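Local atomic coordinates of monomethylamine methyltransferase MtmB1 (Methanosarcina barkeri, PDB entry 1NTH), a protein that catalyses transfer of the methyl group of monomethylamine to the corrinoid cofactor of its partner protein MtmC, a step of methanogenesis from methylamine. Residues Lys31-Leu45 with Lys61-Cys73. Residues are numbered along the deposited sequence; the frame is centred on the assembly and turned at random.
Sequences KIPMKAMELKQKYGL and KLFKAGFEMLLEC
M69, in the conformer described, reaches out of helix 61-73 as a knob into the hole formed by I32, K35, A36 and L39 of helix 31-42, the tight centre of an antiparallel helix hairpin on the outside of the TIM barrel. The two axes approach to 9.8 Å at 152°. With CG anti to the backbone N and a bend at chi2, the flexible thioether of M69 slides past the K35 chain, SD 3.4 Å from CG of K35, and turns across I32, where CE ends beside CD1. The small A65 lets the backbones close in, and L39 drops CD1 onto the backbone there, 3.3 Å from the A65 O. On the same buried side, L45 meets L62 and A65, while I276 of helix 271-288 touches both L45 and M69.

The other flank is polar and wetter. K35 suits the border, since its CB and CG pack on M69 and C73 while its bent chain brings NZ to OE1 of E38. A water bound to K35 NZ also donates to OE2 of E68. In the conformers described for E68 and K42, E68 OE1 accepts two bonds: K42, fully extended, brings NZ to its syn side at 2.9 Å, and the Y43 hydroxyl donates to it nearly along the C-O axis. Two donors on one oxygen probably favour the charged carboxylate. Y43 serves both regions, with K61 O and A65 N over one face of its ring, both toward the rim, while its OH reaches the polar flank.

At the end of the first helix, G44 takes positive phi (55°), readily adopted by glycine, in a Schellman motif. Beside this turn K61, bent at chi3, sends NZ to the Y43 O at 2.9 Å, with a C=O...N angle of 157°.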
ATOM      1  N   LYS A  31       7.432  14.518  49.532  1.00 21.78           N
ATOM      2  CA  LYS A  31       8.508  14.619  48.555  1.00 21.07           C
ATOM      3  C   LYS A  31       8.325  15.693  47.483  1.00 20.96           C
ATOM      4  O   LYS A  31       9.210  16.526  47.279  1.00 20.91           O
ATOM      5  CB  LYS A  31       8.755  13.253  47.908  1.00 22.67           C
ATOM      6  CG  LYS A  31       9.302  12.223  48.894  1.00 26.91           C
ATOM      7  CD  LYS A  31       9.581  10.888  48.231  1.00 30.60           C
ATOM      8  CE  LYS A  31      10.080   9.864  49.241  1.00 32.13           C
ATOM      9  NZ  LYS A  31      11.359  10.287  49.871  1.00 34.87           N
ATOM     10  N   ILE A  32       7.182  15.687  46.809  1.00 19.73           N
ATOM     11  CA  ILE A  32       6.926  16.675  45.764  1.00 20.43           C
ATOM     12  C   ILE A  32       6.817  18.105  46.292  1.00 19.77           C
ATOM     13  O   ILE A  32       7.552  18.987  45.853  1.00 19.86           O
ATOM     14  CB  ILE A  32       5.650  16.316  44.965  1.00 20.09           C
ATOM     15  CG1 ILE A  32       5.896  15.039  44.153  1.00 21.34           C
ATOM     16  CG2 ILE A  32       5.256  17.466  44.043  1.00 21.62           C
ATOM     17  CD1 ILE A  32       7.016  15.163  43.140  1.00 21.72           C
ATOM     18  N   PRO A  33       5.904  18.360  47.245  1.00 18.90           N
ATOM     19  CA  PRO A  33       5.796  19.732  47.752  1.00 18.56           C
ATOM     20  C   PRO A  33       7.082  20.273  48.384  1.00 18.38           C
ATOM     21  O   PRO A  33       7.392  21.453  48.243  1.00 20.29           O
ATOM     22  CB  PRO A  33       4.628  19.651  48.739  1.00 18.53           C
ATOM     23  CG  PRO A  33       4.665  18.225  49.201  1.00 20.02           C
ATOM     24  CD  PRO A  33       4.934  17.475  47.912  1.00 19.71           C
ATOM     25  N   MET A  34       7.835  19.419  49.071  1.00 18.70           N
ATOM     26  CA  MET A  34       9.082  19.861  49.689  1.00 18.84           C
ATOM     27  C   MET A  34      10.104  20.301  48.645  1.00 19.61           C
ATOM     28  O   MET A  34      10.718  21.361  48.768  1.00 18.61           O
ATOM     29  CB  MET A  34       9.698  18.746  50.541  1.00 20.22           C
ATOM     30  CG  MET A  34       9.109  18.613  51.937  1.00 20.48           C
ATOM     31  SD  MET A  34       9.893  17.268  52.846  1.00 23.44           S
ATOM     32  CE  MET A  34      11.463  17.995  53.277  1.00 23.22           C
ATOM     33  N   LYS A  35      10.289  19.486  47.611  1.00 19.75           N
ATOM     34  CA  LYS A  35      11.264  19.824  46.584  1.00 19.74           C
ATOM     35  C   LYS A  35      10.881  21.065  45.782  1.00 18.16           C
ATOM     36  O   LYS A  35      11.738  21.891  45.465  1.00 20.05           O
ATOM     37  CB  LYS A  35      11.475  18.640  45.639  1.00 20.03           C
ATOM     38  CG  LYS A  35      12.615  18.848  44.652  1.00 22.29           C
ATOM     39  CD  LYS A  35      13.941  19.073  45.363  1.00 24.76           C
ATOM     40  CE  LYS A  35      14.364  17.847  46.150  1.00 26.03           C
ATOM     41  NZ  LYS A  35      15.681  18.051  46.807  1.00 28.44           N
ATOM     42  N   ALA A  36       9.603  21.202  45.455  1.00 17.95           N
ATOM     43  CA  ALA A  36       9.157  22.363  44.687  1.00 19.14           C
ATOM     44  C   ALA A  36       9.387  23.626  45.512  1.00 20.35           C
ATOM     45  O   ALA A  36       9.851  24.644  45.000  1.00 19.50           O
ATOM     46  CB  ALA A  36       7.687  22.226  44.332  1.00 17.62           C
ATOM     47  N   MET A  37       9.068  23.541  46.800  1.00 21.21           N
ATOM     48  CA  MET A  37       9.235  24.657  47.725  1.00 22.76           C
ATOM     49  C   MET A  37      10.713  25.022  47.851  1.00 21.08           C
ATOM     50  O   MET A  37      11.082  26.196  47.828  1.00 21.70           O
ATOM     51  CB  MET A  37       8.683  24.261  49.094  1.00 24.96           C
ATOM     52  CG  MET A  37       8.777  25.351  50.141  0.50 28.05           C
ATOM     53  SD  MET A  37       8.088  24.815  51.715  0.50 29.57           S
ATOM     54  CE  MET A  37       6.424  25.443  51.587  0.50 29.18           C
ATOM     55  N   GLU A  38      11.549  24.001  47.991  1.00 20.95           N
ATOM     56  CA  GLU A  38      12.989  24.175  48.122  1.00 20.83           C
ATOM     57  C   GLU A  38      13.594  24.845  46.889  1.00 21.54           C
ATOM     58  O   GLU A  38      14.359  25.803  46.995  1.00 20.37           O
ATOM     59  CB  GLU A  38      13.653  22.813  48.344  1.00 23.37           C
ATOM     60  CG  GLU A  38      15.170  22.835  48.299  1.00 27.20           C
ATOM     61  CD  GLU A  38      15.779  21.451  48.442  1.00 31.09           C
ATOM     62  OE1 GLU A  38      15.036  20.451  48.334  1.00 32.32           O
ATOM     63  OE2 GLU A  38      17.007  21.362  48.653  1.00 35.26           O
ATOM     64  N   LEU A  39      13.243  24.337  45.714  1.00 20.23           N
ATOM     65  CA  LEU A  39      13.773  24.884  44.473  1.00 19.99           C
ATOM     66  C   LEU A  39      13.286  26.300  44.186  1.00 19.91           C
ATOM     67  O   LEU A  39      14.038  27.123  43.652  1.00 20.73           O
ATOM     68  CB  LEU A  39      13.430  23.946  43.315  1.00 19.55           C
ATOM     69  CG  LEU A  39      14.069  22.562  43.469  1.00 21.80           C
ATOM     70  CD1 LEU A  39      13.591  21.638  42.357  1.00 22.53           C
ATOM     71  CD2 LEU A  39      15.586  22.689  43.447  1.00 24.19           C
ATOM     72  N   LYS A  40      12.041  26.603  44.541  1.00 19.20           N
ATOM     73  CA  LYS A  40      11.523  27.945  44.313  1.00 19.14           C
ATOM     74  C   LYS A  40      12.361  28.962  45.082  1.00 20.36           C
ATOM     75  O   LYS A  40      12.754  29.995  44.545  1.00 19.95           O
ATOM     76  CB  LYS A  40      10.065  28.067  44.761  1.00 20.39           C
ATOM     77  CG  LYS A  40       9.534  29.491  44.622  1.00 21.72           C
ATOM     78  CD  LYS A  40       8.140  29.659  45.186  1.00 24.37           C
ATOM     79  CE  LYS A  40       7.688  31.105  45.065  1.00 25.84           C
ATOM     80  NZ  LYS A  40       6.321  31.314  45.610  1.00 29.26           N
ATOM     81  N   GLN A  41      12.643  28.659  46.344  1.00 20.01           N
ATOM     82  CA  GLN A  41      13.424  29.570  47.172  1.00 21.25           C
ATOM     83  C   GLN A  41      14.903  29.584  46.795  1.00 21.87           C
ATOM     84  O   GLN A  41      15.512  30.649  46.706  1.00 23.12           O
ATOM     85  CB  GLN A  41      13.251  29.204  48.652  1.00 21.68           C
ATOM     86  CG  GLN A  41      13.942  30.150  49.636  1.00 21.32           C
ATOM     87  CD  GLN A  41      13.609  31.617  49.406  1.00 20.74           C
ATOM     88  OE1 GLN A  41      12.504  31.965  48.980  1.00 22.81           O
ATOM     89  NE2 GLN A  41      14.566  32.488  49.705  1.00 21.76           N
ATOM     90  N   LYS A  42      15.481  28.410  46.565  1.00 22.33           N
ATOM     91  CA  LYS A  42      16.889  28.333  46.199  1.00 23.60           C
ATOM     92  C   LYS A  42      17.211  29.111  44.929  1.00 24.20           C
ATOM     93  O   LYS A  42      18.266  29.738  44.837  1.00 24.03           O
ATOM     94  CB  LYS A  42      17.287  26.866  45.999  0.50 24.74           C
ATOM     95  CG  LYS A  42      18.620  26.656  45.291  0.50 25.85           C
ATOM     96  CD  LYS A  42      18.845  25.188  44.948  0.50 27.44           C
ATOM     97  CE  LYS A  42      20.120  24.997  44.139  0.50 27.87           C
ATOM     98  NZ  LYS A  42      20.370  23.567  43.808  0.50 28.77           N
ATOM     99  N   TYR A  43      16.306  29.086  43.956  1.00 23.86           N
ATOM    100  CA  TYR A  43      16.532  29.817  42.712  1.00 23.89           C
ATOM    101  C   TYR A  43      15.864  31.188  42.718  1.00 25.11           C
ATOM    102  O   TYR A  43      15.952  31.932  41.743  1.00 27.26           O
ATOM    103  CB  TYR A  43      16.042  29.002  41.510  1.00 23.60           C
ATOM    104  CG  TYR A  43      16.943  27.841  41.167  1.00 23.67           C
ATOM    105  CD1 TYR A  43      16.658  26.551  41.615  1.00 24.85           C
ATOM    106  CD2 TYR A  43      18.099  28.036  40.414  1.00 25.65           C
ATOM    107  CE1 TYR A  43      17.506  25.484  41.319  1.00 27.22           C
ATOM    108  CE2 TYR A  43      18.953  26.979  40.115  1.00 26.69           C
ATOM    109  CZ  TYR A  43      18.650  25.708  40.569  1.00 27.63           C
ATOM    110  OH  TYR A  43      19.489  24.662  40.266  1.00 31.25           O
ATOM    111  N   GLY A  44      15.200  31.517  43.822  1.00 24.52           N
ATOM    112  CA  GLY A  44      14.534  32.804  43.939  1.00 23.89           C
ATOM    113  C   GLY A  44      13.541  33.098  42.833  1.00 24.11           C
ATOM    114  O   GLY A  44      13.482  34.216  42.321  1.00 24.13           O
ATOM    115  N   LEU A  45      12.741  32.103  42.466  1.00 22.80           N
ATOM    116  CA  LEU A  45      11.764  32.293  41.403  1.00 22.89           C
ATOM    117  C   LEU A  45      10.641  33.244  41.800  1.00 23.68           C
ATOM    118  O   LEU A  45      10.018  33.091  42.850  1.00 24.44           O
ATOM    119  CB  LEU A  45      11.180  30.944  40.975  1.00 21.86           C
ATOM    120  CG  LEU A  45      12.202  29.907  40.504  1.00 22.30           C
ATOM    121  CD1 LEU A  45      11.470  28.645  40.056  1.00 22.91           C
ATOM    122  CD2 LEU A  45      13.036  30.474  39.361  1.00 22.43           C
ATOM    123  N   LYS A  61      16.788  30.125  35.464  1.00 19.30           N
ATOM    124  CA  LYS A  61      16.703  29.545  36.800  1.00 19.22           C
ATOM    125  C   LYS A  61      15.507  28.599  36.876  1.00 19.37           C
ATOM    126  O   LYS A  61      15.568  27.564  37.537  1.00 19.67           O
ATOM    127  CB  LYS A  61      16.590  30.646  37.857  1.00 22.11           C
ATOM    128  CG  LYS A  61      17.857  31.483  37.971  1.00 25.52           C
ATOM    129  CD  LYS A  61      17.820  32.420  39.166  1.00 27.86           C
ATOM    130  CE  LYS A  61      16.695  33.433  39.054  1.00 31.69           C
ATOM    131  NZ  LYS A  61      16.617  34.301  40.269  1.00 34.81           N
ATOM    132  N   LEU A  62      14.425  28.950  36.188  1.00 19.01           N
ATOM    133  CA  LEU A  62      13.240  28.097  36.171  1.00 18.45           C
ATOM    134  C   LEU A  62      13.576  26.786  35.464  1.00 17.81           C
ATOM    135  O   LEU A  62      13.136  25.716  35.881  1.00 17.66           O
ATOM    136  CB  LEU A  62      12.079  28.789  35.448  1.00 18.02           C
ATOM    137  CG  LEU A  62      10.862  27.905  35.140  1.00 17.96           C
ATOM    138  CD1 LEU A  62      10.317  27.293  36.428  1.00 18.83           C
ATOM    139  CD2 LEU A  62       9.787  28.731  34.440  1.00 17.92           C
ATOM    140  N   PHE A  63      14.357  26.867  34.391  1.00 18.24           N
ATOM    141  CA  PHE A  63      14.732  25.659  33.668  1.00 18.49           C
ATOM    142  C   PHE A  63      15.575  24.764  34.568  1.00 19.07           C
ATOM    143  O   PHE A  63      15.348  23.555  34.648  1.00 18.13           O
ATOM    144  CB  PHE A  63      15.526  25.998  32.403  1.00 19.40           C
ATOM    145  CG  PHE A  63      15.977  24.786  31.638  1.00 21.45           C
ATOM    146  CD1 PHE A  63      15.053  23.984  30.974  1.00 21.58           C
ATOM    147  CD2 PHE A  63      17.318  24.418  31.620  1.00 23.20           C
ATOM    148  CE1 PHE A  63      15.460  22.834  30.299  1.00 21.99           C
ATOM    149  CE2 PHE A  63      17.735  23.270  30.947  1.00 24.16           C
ATOM    150  CZ  PHE A  63      16.802  22.476  30.289  1.00 22.86           C
ATOM    151  N   LYS A  64      16.554  25.359  35.241  1.00 19.06           N
ATOM    152  CA  LYS A  64      17.418  24.597  36.133  1.00 19.41           C
ATOM    153  C   LYS A  64      16.603  23.971  37.259  1.00 18.53           C
ATOM    154  O   LYS A  64      16.856  22.836  37.654  1.00 19.09           O
ATOM    155  CB  LYS A  64      18.515  25.495  36.707  1.00 21.79           C
ATOM    156  CG  LYS A  64      19.547  25.915  35.673  1.00 25.04           C
ATOM    157  CD  LYS A  64      20.620  26.786  36.308  0.50 27.09           C
ATOM    158  CE  LYS A  64      21.696  27.158  35.302  0.50 29.52           C
ATOM    159  NZ  LYS A  64      22.756  28.016  35.903  0.50 30.86           N
ATOM    160  N   ALA A  65      15.623  24.712  37.764  1.00 18.70           N
ATOM    161  CA  ALA A  65      14.762  24.212  38.836  1.00 18.08           C
ATOM    162  C   ALA A  65      13.963  22.999  38.356  1.00 18.76           C
ATOM    163  O   ALA A  65      13.870  21.988  39.053  1.00 18.52           O
ATOM    164  CB  ALA A  65      13.813  25.310  39.299  1.00 17.71           C
ATOM    165  N   GLY A  66      13.381  23.108  37.164  1.00 18.33           N
ATOM    166  CA  GLY A  66      12.608  22.005  36.617  1.00 18.01           C
ATOM    167  C   GLY A  66      13.463  20.769  36.391  1.00 17.52           C
ATOM    168  O   GLY A  66      13.037  19.646  36.670  1.00 18.36           O
ATOM    169  N   PHE A  67      14.671  20.978  35.876  1.00 17.49           N
ATOM    170  CA  PHE A  67      15.604  19.888  35.620  1.00 17.98           C
ATOM    171  C   PHE A  67      15.957  19.218  36.949  1.00 18.94           C
ATOM    172  O   PHE A  67      15.934  17.992  37.066  1.00 17.43           O
ATOM    173  CB  PHE A  67      16.880  20.437  34.970  1.00 18.99           C
ATOM    174  CG  PHE A  67      17.850  19.374  34.516  1.00 19.49           C
ATOM    175  CD1 PHE A  67      18.008  19.091  33.161  1.00 21.45           C
ATOM    176  CD2 PHE A  67      18.624  18.673  35.438  1.00 20.62           C
ATOM    177  CE1 PHE A  67      18.920  18.128  32.732  1.00 21.24           C
ATOM    178  CE2 PHE A  67      19.539  17.707  35.021  1.00 22.47           C
ATOM    179  CZ  PHE A  67      19.690  17.434  33.663  1.00 21.17           C
ATOM    180  N   GLU A  68      16.275  20.033  37.952  1.00 19.72           N
ATOM    181  CA  GLU A  68      16.655  19.507  39.259  1.00 20.04           C
ATOM    182  C   GLU A  68      15.499  18.793  39.948  1.00 19.13           C
ATOM    183  O   GLU A  68      15.704  17.808  40.659  1.00 18.68           O
ATOM    184  CB  GLU A  68      17.166  20.644  40.150  0.65 22.00           C
ATOM    185  CG  GLU A  68      17.970  20.173  41.354  0.65 24.40           C
ATOM    186  CD  GLU A  68      18.475  21.322  42.210  0.65 26.47           C
ATOM    187  OE1 GLU A  68      18.858  22.370  41.642  0.65 25.95           O
ATOM    188  OE2 GLU A  68      18.502  21.172  43.449  0.65 26.67           O
ATOM    189  N   MET A  69      14.284  19.287  39.741  1.00 17.43           N
ATOM    190  CA  MET A  69      13.109  18.654  40.325  1.00 18.50           C
ATOM    191  C   MET A  69      13.020  17.216  39.817  1.00 18.88           C
ATOM    192  O   MET A  69      12.857  16.271  40.590  1.00 19.27           O
ATOM    193  CB  MET A  69      11.858  19.429  39.906  0.60 17.86           C
ATOM    194  CG  MET A  69      10.550  18.922  40.488  0.60 18.03           C
ATOM    195  SD  MET A  69      10.314  19.412  42.209  0.60 18.85           S
ATOM    196  CE  MET A  69       8.897  18.430  42.647  0.60 16.82           C
ATOM    197  N   LEU A  70      13.128  17.048  38.503  1.00 17.65           N
ATOM    198  CA  LEU A  70      13.045  15.718  37.913  1.00 17.75           C
ATOM    199  C   LEU A  70      14.197  14.823  38.358  1.00 17.10           C
ATOM    200  O   LEU A  70      13.993  13.658  38.699  1.00 18.49           O
ATOM    201  CB  LEU A  70      13.038  15.824  36.384  1.00 17.49           C
ATOM    202  CG  LEU A  70      12.809  14.515  35.623  1.00 17.83           C
ATOM    203  CD1 LEU A  70      11.452  13.923  35.991  1.00 18.49           C
ATOM    204  CD2 LEU A  70      12.878  14.791  34.123  1.00 18.72           C
ATOM    205  N   LEU A  71      15.405  15.373  38.359  1.00 17.68           N
ATOM    206  CA  LEU A  71      16.590  14.620  38.747  1.00 18.60           C
ATOM    207  C   LEU A  71      16.597  14.158  40.205  1.00 20.03           C
ATOM    208  O   LEU A  71      16.948  13.014  40.501  1.00 19.94           O
ATOM    209  CB  LEU A  71      17.844  15.455  38.482  1.00 18.13           C
ATOM    210  CG  LEU A  71      19.162  14.834  38.955  1.00 19.57           C
ATOM    211  CD1 LEU A  71      19.447  13.550  38.182  1.00 20.50           C
ATOM    212  CD2 LEU A  71      20.290  15.831  38.760  1.00 21.24           C
ATOM    213  N   GLU A  72      16.205  15.045  41.113  1.00 21.67           N
ATOM    214  CA  GLU A  72      16.218  14.722  42.541  1.00 23.77           C
ATOM    215  C   GLU A  72      15.026  13.900  43.033  1.00 23.82           C
ATOM    216  O   GLU A  72      15.180  13.040  43.903  1.00 24.41           O
ATOM    217  CB  GLU A  72      16.322  16.003  43.364  0.70 26.08           C
ATOM    218  CG  GLU A  72      17.606  16.777  43.132  0.70 29.76           C
ATOM    219  CD  GLU A  72      18.844  15.983  43.503  0.70 33.19           C
ATOM    220  OE1 GLU A  72      18.891  15.450  44.630  0.70 34.86           O
ATOM    221  OE2 GLU A  72      19.773  15.897  42.671  0.70 35.11           O
ATOM    222  N   CYS A  73      13.845  14.154  42.482  1.00 22.29           N
ATOM    223  CA  CYS A  73      12.646  13.430  42.894  1.00 22.14           C
ATOM    224  C   CYS A  73      12.457  12.107  42.178  1.00 22.39           C
ATOM    225  O   CYS A  73      12.269  11.066  42.808  1.00 21.26           O
ATOM    226  CB  CYS A  73      11.396  14.274  42.652  1.00 22.88           C
ATOM    227  SG  CYS A  73      11.258  15.718  43.708  1.00 25.67           S
TER
HETATM  228  O   HOH W   1      17.871  20.015  45.811  1.00 48.18           O